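Local coordinates for purine catabolism protein pucG (Bacillus subtilis, PDB 3ISL) that catalyses the pyridoxal-phosphate-dependent transfer of the amino group of (S)-ureidoglycine to glyoxylate, giving oxalurate and glycine in purine breakdown, at residues H144-K156 with A173-W187. Sequence-based numbering, arbitrary orientation.
Sequences HGETSTGRIHPLK and AVATIGGCEVKVDEW. With PLP (pyridoxal-5'-phosphate), chain C.
His144 sits between Thr176 and Trp187. Its CG lies anti to the backbone N (chi1 -169°), which swings the imidazole across to the 173-187 loop. There His144 ND1 shares a short but bent hydrogen bond (2.8 Å, 134°) with Thr176 OG1, which meets the ring obliquely; either atom may be the donor. The carbonyl O of Glu181 lies in the ring plane, 3.2 Å from His144 CE1. His144 NE2 is 3.7 Å from Trp187 CZ3. The two rings are steeply inclined, with planes at 73°.

The indole also receives Leu155, whose CB lies 4.0 Å from Trp187 CE3. Lys156, extended as far as CE and then bent, runs across the pyrrole end, its CB 3.7 Å from Trp187 CD1. Replacing Trp187 with an alanine would probably open a gap beside His144 and cost Leu155 CB and the Lys156 methylenes the indole they rest on. Lys156 NZ forms a salt bridge with Glu160 and only a weak hydrogen bond to Glu186 O.

Ile152 CD1 touches Thr176 CG2 and Cys180 CB, both at 3.9 Å. Nearer the cofactor, Thr147 CG2 packs on Ala175 CB at 3.5 Å, and Thr147 OG1 is hydrogen-bonded to O3 of pyridoxal phosphate. A water accepts from Gly145 N and, weakly, from Ala175 N. The hairpin after strand 139-143 and the loop after strand 168-172 thus share one direct side-chain hydrogen bond, His144 to Thr176. With the indole at its other end, the imidazole probably has little room to turn.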
loop_
_atom_site.group_PDB
_atom_site.type_symbol
_atom_site.label_atom_id
_atom_site.label_comp_id
_atom_site.label_asym_id
_atom_site.label_seq_id
_atom_site.Cartn_x
_atom_site.Cartn_y
_atom_site.Cartn_z
ATOM N N HIS A 144 -7.862 -17.254 -10.960
ATOM C CA HIS A 144 -9.313 -17.551 -11.195
ATOM C C HIS A 144 -9.819 -16.981 -12.509
ATOM O O HIS A 144 -10.402 -17.723 -13.365
ATOM C CB HIS A 144 -10.186 -17.021 -9.998
ATOM C CG HIS A 144 -11.620 -17.491 -10.017
ATOM N ND1 HIS A 144 -12.611 -16.842 -9.311
ATOM C CD2 HIS A 144 -12.238 -18.492 -10.713
ATOM C CE1 HIS A 144 -13.776 -17.440 -9.536
ATOM N NE2 HIS A 144 -13.573 -18.478 -10.343
ATOM N N GLY A 145 -9.648 -15.675 -12.675
ATOM C CA GLY A 145 -10.123 -14.988 -13.887
ATOM C C GLY A 145 -8.946 -14.184 -14.479
ATOM O O GLY A 145 -8.368 -13.318 -13.791
ATOM N N GLU A 146 -8.567 -14.470 -15.731
ATOM C CA GLU A 146 -7.481 -13.686 -16.408
ATOM C C GLU A 146 -8.123 -12.589 -17.193
ATOM O O GLU A 146 -8.797 -12.896 -18.217
ATOM C CB GLU A 146 -6.771 -14.517 -17.513
ATOM C CG GLU A 146 -5.667 -15.416 -17.076
ATOM C CD GLU A 146 -4.417 -14.667 -16.696
ATOM O OE1 GLU A 146 -4.277 -13.485 -17.053
ATOM O OE2 GLU A 146 -3.545 -15.275 -16.066
ATOM N N THR A 147 -7.897 -11.330 -16.787
ATOM C CA THR A 147 -8.462 -10.224 -17.477
ATOM C C THR A 147 -7.726 -10.041 -18.761
ATOM O O THR A 147 -8.293 -9.459 -19.680
ATOM C CB THR A 147 -8.384 -8.872 -16.699
ATOM O OG1 THR A 147 -7.034 -8.651 -16.292
ATOM C CG2 THR A 147 -9.249 -8.922 -15.477
ATOM N N SER A 148 -6.476 -10.508 -18.824
ATOM C CA SER A 148 -5.666 -10.349 -20.021
ATOM C C SER A 148 -6.319 -11.076 -21.201
ATOM O O SER A 148 -6.200 -10.667 -22.323
ATOM C CB SER A 148 -4.217 -10.874 -19.782
ATOM O OG SER A 148 -4.228 -12.289 -19.494
ATOM N N THR A 149 -6.984 -12.181 -20.933
ATOM C CA THR A 149 -7.578 -13.002 -21.994
ATOM C C THR A 149 -9.113 -13.037 -21.910
ATOM O O THR A 149 -9.770 -13.431 -22.833
ATOM C CB THR A 149 -6.995 -14.429 -22.045
ATOM O OG1 THR A 149 -7.464 -15.232 -20.958
ATOM C CG2 THR A 149 -5.417 -14.422 -22.094
ATOM N N GLY A 150 -9.666 -12.564 -20.809
ATOM C CA GLY A 150 -11.118 -12.598 -20.567
ATOM C C GLY A 150 -11.705 -13.958 -20.213
ATOM O O GLY A 150 -12.919 -14.147 -20.352
ATOM N N ARG A 151 -10.874 -14.916 -19.789
ATOM C CA ARG A 151 -11.359 -16.267 -19.467
ATOM C C ARG A 151 -11.377 -16.437 -17.982
ATOM O O ARG A 151 -10.553 -15.878 -17.310
ATOM C CB ARG A 151 -10.489 -17.381 -20.096
ATOM C CG ARG A 151 -10.434 -17.317 -21.625
ATOM C CD ARG A 151 -11.810 -17.567 -22.246
ATOM N NE ARG A 151 -12.618 -16.412 -22.612
ATOM C CZ ARG A 151 -12.209 -15.445 -23.416
ATOM N NH1 ARG A 151 -10.969 -15.493 -23.804
ATOM N NH2 ARG A 151 -12.980 -14.442 -23.794
ATOM N N ILE A 152 -12.417 -17.117 -17.512
ATOM C CA ILE A 152 -12.551 -17.558 -16.150
ATOM C C ILE A 152 -12.420 -19.082 -16.146
ATOM O O ILE A 152 -12.974 -19.796 -17.027
ATOM C CB ILE A 152 -13.859 -17.006 -15.475
ATOM C CG1 ILE A 152 -13.839 -17.235 -13.964
ATOM C CG2 ILE A 152 -15.107 -17.481 -16.134
ATOM C CD1 ILE A 152 -15.031 -16.469 -13.189
ATOM N N HIS A 153 -11.641 -19.562 -15.185
ATOM C CA HIS A 153 -11.296 -21.016 -15.045
ATOM C C HIS A 153 -12.084 -21.724 -13.922
ATOM O O HIS A 153 -12.127 -21.186 -12.808
ATOM C CB HIS A 153 -9.806 -21.150 -14.729
ATOM C CG HIS A 153 -9.233 -22.434 -15.204
ATOM N ND1 HIS A 153 -8.308 -22.503 -16.225
ATOM C CD2 HIS A 153 -9.540 -23.708 -14.884
ATOM C CE1 HIS A 153 -8.036 -23.765 -16.483
ATOM N NE2 HIS A 153 -8.778 -24.516 -15.689
ATOM N N PRO A 154 -12.722 -22.913 -14.201
ATOM C CA PRO A 154 -13.327 -23.734 -13.157
ATOM C C PRO A 154 -12.278 -24.138 -12.114
ATOM O O PRO A 154 -11.131 -24.572 -12.470
ATOM C CB PRO A 154 -13.838 -24.984 -13.938
ATOM C CG PRO A 154 -14.166 -24.405 -15.267
ATOM C CD PRO A 154 -13.036 -23.467 -15.542
ATOM N N LEU A 155 -12.626 -23.964 -10.845
ATOM C CA LEU A 155 -11.680 -24.270 -9.764
ATOM C C LEU A 155 -11.982 -25.483 -8.851
ATOM O O LEU A 155 -11.098 -25.923 -8.157
ATOM C CB LEU A 155 -11.452 -23.026 -8.874
ATOM C CG LEU A 155 -10.982 -21.751 -9.587
ATOM C CD1 LEU A 155 -10.878 -20.659 -8.543
ATOM C CD2 LEU A 155 -9.668 -21.911 -10.435
ATOM N N LYS A 156 -13.224 -25.938 -8.776
ATOM C CA LYS A 156 -13.622 -26.894 -7.748
ATOM C C LYS A 156 -12.874 -28.245 -7.922
ATOM O O LYS A 156 -12.371 -28.826 -6.942
ATOM C CB LYS A 156 -15.163 -27.149 -7.776
ATOM C CG LYS A 156 -15.787 -28.148 -6.712
ATOM C CD LYS A 156 -17.384 -27.995 -6.752
ATOM C CE LYS A 156 -18.205 -28.973 -5.859
ATOM N NZ LYS A 156 -17.487 -29.034 -4.573
ATOM N N ALA A 173 -7.786 -14.447 -6.954
ATOM C CA ALA A 173 -9.175 -14.082 -7.286
ATOM C C ALA A 173 -9.306 -12.537 -7.418
ATOM O O ALA A 173 -10.331 -11.967 -7.108
ATOM C CB ALA A 173 -10.191 -14.674 -6.261
ATOM N N VAL A 174 -8.257 -11.867 -7.862
ATOM C CA VAL A 174 -8.196 -10.412 -7.787
ATOM C C VAL A 174 -9.297 -9.772 -8.679
ATOM O O VAL A 174 -9.907 -8.788 -8.309
ATOM C CB VAL A 174 -6.771 -9.902 -8.167
ATOM C CG1 VAL A 174 -6.826 -8.498 -8.704
ATOM C CG2 VAL A 174 -5.758 -10.040 -6.985
ATOM N N ALA A 175 -9.498 -10.332 -9.872
ATOM C CA ALA A 175 -10.432 -9.786 -10.821
ATOM C C ALA A 175 -11.834 -10.292 -10.624
ATOM O O ALA A 175 -12.728 -9.799 -11.286
ATOM C CB ALA A 175 -10.011 -10.157 -12.250
ATOM N N THR A 176 -12.006 -11.377 -9.891
ATOM C CA THR A 176 -13.340 -12.010 -9.771
ATOM C C THR A 176 -13.999 -11.689 -8.417
ATOM O O THR A 176 -15.212 -11.637 -8.327
ATOM C CB THR A 176 -13.305 -13.537 -9.956
ATOM O OG1 THR A 176 -12.347 -14.037 -9.047
ATOM C CG2 THR A 176 -12.838 -13.870 -11.372
ATOM N N ILE A 177 -13.210 -11.437 -7.372
ATOM C CA ILE A 177 -13.863 -11.323 -6.067
ATOM C C ILE A 177 -14.875 -10.152 -6.071
ATOM O O ILE A 177 -14.553 -9.019 -6.542
ATOM C CB ILE A 177 -12.799 -11.097 -4.934
ATOM C CG1 ILE A 177 -13.380 -11.398 -3.503
ATOM C CG2 ILE A 177 -12.094 -9.638 -5.043
ATOM C CD1 ILE A 177 -14.079 -12.814 -3.335
ATOM N N GLY A 178 -16.087 -10.398 -5.525
ATOM C CA GLY A 178 -17.179 -9.412 -5.482
ATOM C C GLY A 178 -17.946 -9.192 -6.805
ATOM O O GLY A 178 -18.889 -8.396 -6.862
ATOM N N GLY A 179 -17.567 -9.925 -7.835
ATOM C CA GLY A 179 -18.184 -9.790 -9.171
ATOM C C GLY A 179 -18.692 -11.108 -9.736
ATOM O O GLY A 179 -19.753 -11.149 -10.370
ATOM N N CYS A 180 -17.905 -12.157 -9.526
ATOM C CA CYS A 180 -18.199 -13.529 -9.941
ATOM C C CYS A 180 -18.086 -14.389 -8.715
ATOM O O CYS A 180 -17.289 -14.089 -7.799
ATOM C CB CYS A 180 -17.158 -14.091 -10.966
ATOM S SG CYS A 180 -16.710 -12.886 -12.267
ATOM N N GLU A 181 -18.760 -15.537 -8.759
ATOM C CA GLU A 181 -18.770 -16.430 -7.615
ATOM C C GLU A 181 -17.354 -16.752 -7.236
ATOM O O GLU A 181 -16.596 -17.158 -8.080
ATOM C CB GLU A 181 -19.433 -17.748 -8.003
ATOM C CG GLU A 181 -20.748 -17.923 -7.411
ATOM C CD GLU A 181 -21.245 -19.306 -7.718
ATOM O OE1 GLU A 181 -20.412 -20.183 -8.117
ATOM O OE2 GLU A 181 -22.476 -19.494 -7.612
ATOM N N VAL A 182 -17.005 -16.574 -5.975
ATOM C CA VAL A 182 -15.824 -17.257 -5.442
ATOM C C VAL A 182 -16.157 -18.009 -4.168
ATOM O O VAL A 182 -16.709 -17.453 -3.257
ATOM C CB VAL A 182 -14.447 -16.477 -5.521
ATOM C CG1 VAL A 182 -14.498 -15.137 -6.154
ATOM C CG2 VAL A 182 -13.422 -16.704 -4.369
ATOM N N LYS A 183 -15.883 -19.303 -4.129
ATOM C CA LYS A 183 -16.378 -20.027 -2.985
ATOM C C LYS A 183 -15.179 -20.727 -2.387
ATOM O O LYS A 183 -14.846 -21.833 -2.796
ATOM C CB LYS A 183 -17.526 -20.997 -3.426
ATOM C CG LYS A 183 -18.704 -20.337 -4.176
ATOM C CD LYS A 183 -19.648 -21.499 -4.738
ATOM C CE LYS A 183 -21.161 -21.205 -4.572
ATOM N NZ LYS A 183 -22.052 -22.441 -5.106
ATOM N N VAL A 184 -14.482 -20.078 -1.459
ATOM C CA VAL A 184 -13.287 -20.704 -1.004
ATOM C C VAL A 184 -13.446 -22.000 -0.221
ATOM O O VAL A 184 -12.634 -22.915 -0.436
ATOM C CB VAL A 184 -12.109 -19.772 -0.448
ATOM C CG1 VAL A 184 -12.004 -18.346 -1.096
ATOM C CG2 VAL A 184 -11.853 -19.907 1.052
ATOM N N ASP A 185 -14.419 -22.096 0.689
ATOM C CA ASP A 185 -14.637 -23.393 1.358
ATOM C C ASP A 185 -15.098 -24.478 0.415
ATOM O O ASP A 185 -14.480 -25.564 0.361
ATOM C CB ASP A 185 -15.554 -23.295 2.584
ATOM C CG ASP A 185 -14.870 -22.533 3.722
ATOM O OD1 ASP A 185 -13.707 -22.138 3.532
ATOM O OD2 ASP A 185 -15.470 -22.299 4.768
ATOM N N GLU A 186 -16.131 -24.167 -0.358
ATOM C CA GLU A 186 -16.694 -25.160 -1.264
ATOM C C GLU A 186 -15.692 -25.672 -2.305
ATOM O O GLU A 186 -15.772 -26.824 -2.701
ATOM C CB GLU A 186 -17.918 -24.606 -1.992
ATOM C CG GLU A 186 -19.167 -25.004 -1.288
ATOM C CD GLU A 186 -20.458 -24.624 -2.050
ATOM O OE1 GLU A 186 -21.255 -23.843 -1.449
ATOM O OE2 GLU A 186 -20.635 -25.079 -3.232
ATOM N N TRP A 187 -14.764 -24.818 -2.750
ATOM C CA TRP A 187 -13.866 -25.217 -3.823
ATOM C C TRP A 187 -12.533 -25.705 -3.282
ATOM O O TRP A 187 -11.606 -25.941 -4.047
ATOM C CB TRP A 187 -13.688 -24.056 -4.807
ATOM C CG TRP A 187 -14.943 -23.682 -5.514
ATOM C CD1 TRP A 187 -16.115 -24.393 -5.577
ATOM C CD2 TRP A 187 -15.150 -22.504 -6.304
ATOM N NE1 TRP A 187 -17.017 -23.738 -6.351
ATOM C CE2 TRP A 187 -16.459 -22.578 -6.820
ATOM C CE3 TRP A 187 -14.355 -21.399 -6.611
ATOM C CZ2 TRP A 187 -17.036 -21.546 -7.624
ATOM C CZ3 TRP A 187 -14.910 -20.377 -7.430
ATOM C CH2 TRP A 187 -16.243 -20.485 -7.939
HETATM N N1 PLP C . -4.021 -10.390 -10.750
HETATM C C2 PLP C . -5.121 -10.308 -11.724
HETATM C C2A PLP C . -5.872 -11.405 -12.191
HETATM C C3 PLP C . -5.514 -9.089 -12.292
HETATM O O3 PLP C . -6.544 -9.010 -13.193
HETATM C C4 PLP C . -4.914 -7.895 -11.957
HETATM C C4A PLP C . -5.421 -6.555 -12.618
HETATM C C5 PLP C . -3.878 -7.923 -11.031
HETATM C C6 PLP C . -3.405 -9.132 -10.430
HETATM C C5A PLP C . -3.221 -6.614 -10.742
HETATM O O4P PLP C . -3.217 -6.369 -9.415
HETATM P P PLP C . -2.602 -4.952 -9.082
HETATM O O1P PLP C . -2.375 -4.110 -10.332
HETATM O O2P PLP C . -1.259 -5.413 -8.218
HETATM O O3P PLP C . -3.607 -4.177 -7.981
HETATM O O HOH W 1 -8.685 -13.541 -10.935
#